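Local coordinates for Non-structural protein (Porcine reproductive and respiratory syndrome virus, PDB 3IFU), which is the leader protease Nsp1alpha, which pairs a zinc finger with a papain-like cysteine protease domain and probably suppresses host interferon production, at residues R15-A19 and L78-F82. Numbering follows the deposited sequence.
Sequences RVFVA and LSAIF
The backbone N-H of Val-18 points almost straight at Leu-78 O (2.9 Å, 169° at the hydrogen) but meets it from above the carbonyl plane, joining strand 16-18 of the N-terminal zinc finger to the approach of helix 81-87 in the papain-like protease domain. Val-18 O turns to the same segment, accepting a CA-H...O contact from Ser-79 (3.3 Å between O and CA). A water sits between the two segments, donating to Val-18 O and Leu-78 O and accepting from Phe-82 N at 2.7 Å; it bridges three main-chain atoms, and Leu-78 O is gripped twice, by Val-18 N and by the water.

Ser-79 is small enough to let its CA approach Val-18 O, while its OG makes a weak hydrogen bond to Asp-149 N. The branched Val-18 brings CG2 to 4.0 Å from Leu-78 CB, while methyl CD2 of Leu-78 reaches the carbonyl of Val-16, whose O is hydrogen-bonded by the hydroxyl of Tyr-106 from helix 94-108. On the other side of the strand Phe-17 supplies a broad apolar surface: its CB rests on CB of Ile-81, and chi1 of 67° puts CG between the backbone N and the carbonyl carbon, which brings CD1 and CE1 of the ring to CB of Phe-82. The two rings lie nearly parallel, planes at 16°, but are slid so far apart that they barely overlap. Tyr-24 of the neighbouring strand also meets the Phe-17 ring. The closest approach between the phenylalanines is therefore aliphatic to aromatic, with Phe-82 CB 3.8 Å from Phe-17 CD1.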
loop_
_atom_site.group_PDB
_atom_site.type_symbol
_atom_site.label_atom_id
_atom_site.label_comp_id
_atom_site.label_asym_id
_atom_site.label_seq_id
_atom_site.Cartn_x
_atom_site.Cartn_y
_atom_site.Cartn_z
ATOM N N ARG A 15 -7.918 -6.359 -19.096
ATOM C CA ARG A 15 -6.523 -6.137 -18.712
ATOM C C ARG A 15 -6.140 -6.518 -17.278
ATOM O O ARG A 15 -6.970 -6.571 -16.362
ATOM C CB ARG A 15 -6.120 -4.690 -18.988
ATOM C CG ARG A 15 -6.155 -4.348 -20.468
ATOM C CD ARG A 15 -5.622 -2.964 -20.736
ATOM N NE ARG A 15 -5.853 -2.553 -22.116
ATOM C CZ ARG A 15 -7.041 -2.219 -22.605
ATOM N NH1 ARG A 15 -7.161 -1.855 -23.873
ATOM N NH2 ARG A 15 -8.109 -2.246 -21.821
ATOM N N VAL A 16 -4.848 -6.762 -17.105
ATOM C CA VAL A 16 -4.296 -7.187 -15.836
ATOM C C VAL A 16 -3.185 -6.278 -15.303
ATOM O O VAL A 16 -2.525 -5.572 -16.065
ATOM C CB VAL A 16 -3.750 -8.633 -15.993
ATOM C CG1 VAL A 16 -2.762 -8.948 -14.896
ATOM C CG2 VAL A 16 -4.909 -9.628 -15.976
ATOM N N PHE A 17 -2.996 -6.296 -13.987
ATOM C CA PHE A 17 -1.933 -5.526 -13.344
ATOM C C PHE A 17 -1.320 -6.407 -12.265
ATOM O O PHE A 17 -1.920 -7.396 -11.862
ATOM C CB PHE A 17 -2.472 -4.203 -12.762
ATOM C CG PHE A 17 -3.418 -4.359 -11.593
ATOM C CD1 PHE A 17 -2.933 -4.486 -10.289
ATOM C CD2 PHE A 17 -4.805 -4.313 -11.790
ATOM C CE1 PHE A 17 -3.818 -4.557 -9.196
ATOM C CE2 PHE A 17 -5.692 -4.384 -10.710
ATOM C CZ PHE A 17 -5.197 -4.504 -9.411
ATOM N N VAL A 18 -0.117 -6.072 -11.819
ATOM C CA VAL A 18 0.550 -6.863 -10.793
ATOM C C VAL A 18 0.839 -6.048 -9.531
ATOM O O VAL A 18 1.447 -4.977 -9.594
ATOM C CB VAL A 18 1.866 -7.452 -11.341
ATOM C CG1 VAL A 18 2.457 -8.438 -10.358
ATOM C CG2 VAL A 18 1.603 -8.125 -12.662
ATOM N N ALA A 19 0.371 -6.555 -8.391
ATOM C CA ALA A 19 0.566 -5.919 -7.084
ATOM C C ALA A 19 1.229 -6.979 -6.216
ATOM O O ALA A 19 0.727 -8.100 -6.092
ATOM C CB ALA A 19 -0.764 -5.492 -6.490
ATOM N N LEU A 78 3.731 -3.469 -15.666
ATOM C CA LEU A 78 2.467 -4.068 -15.244
ATOM C C LEU A 78 2.348 -3.914 -13.736
ATOM O O LEU A 78 1.251 -3.963 -13.162
ATOM C CB LEU A 78 2.418 -5.555 -15.613
ATOM C CG LEU A 78 2.044 -5.915 -17.051
ATOM C CD1 LEU A 78 2.170 -7.409 -17.257
ATOM C CD2 LEU A 78 0.626 -5.468 -17.327
ATOM N N SER A 79 3.502 -3.721 -13.109
ATOM C CA SER A 79 3.608 -3.549 -11.672
ATOM C C SER A 79 3.391 -2.092 -11.236
ATOM O O SER A 79 3.163 -1.822 -10.063
ATOM C CB SER A 79 4.986 -4.049 -11.230
ATOM O OG SER A 79 5.252 -3.734 -9.882
ATOM N N ALA A 80 3.450 -1.150 -12.177
ATOM C CA ALA A 80 3.267 0.260 -11.848
ATOM C C ALA A 80 1.832 0.756 -12.034
ATOM O O ALA A 80 1.480 1.846 -11.562
ATOM C CB ALA A 80 4.219 1.111 -12.670
ATOM N N ILE A 81 1.003 -0.048 -12.697
ATOM C CA ILE A 81 -0.385 0.329 -12.949
ATOM C C ILE A 81 -1.205 0.684 -11.696
ATOM O O ILE A 81 -1.796 1.769 -11.623
ATOM C CB ILE A 81 -1.120 -0.769 -13.763
ATOM C CG1 ILE A 81 -0.365 -1.022 -15.075
ATOM C CG2 ILE A 81 -2.545 -0.331 -14.066
ATOM C CD1 ILE A 81 -1.098 -1.873 -16.065
ATOM N N PHE A 82 -1.232 -0.208 -10.711
ATOM C CA PHE A 82 -1.982 0.048 -9.489
ATOM C C PHE A 82 -1.475 1.247 -8.670
ATOM O O PHE A 82 -2.263 2.115 -8.296
ATOM C CB PHE A 82 -2.015 -1.200 -8.597
ATOM C CG PHE A 82 -2.763 -0.996 -7.318
ATOM C CD1 PHE A 82 -4.148 -0.856 -7.322
ATOM C CD2 PHE A 82 -2.083 -0.860 -6.114
ATOM C CE1 PHE A 82 -4.846 -0.571 -6.148
ATOM C CE2 PHE A 82 -2.772 -0.577 -4.937
ATOM C CZ PHE A 82 -4.158 -0.431 -4.958
HETATM O O HOH W 1 0.264 -2.391 -11.004
#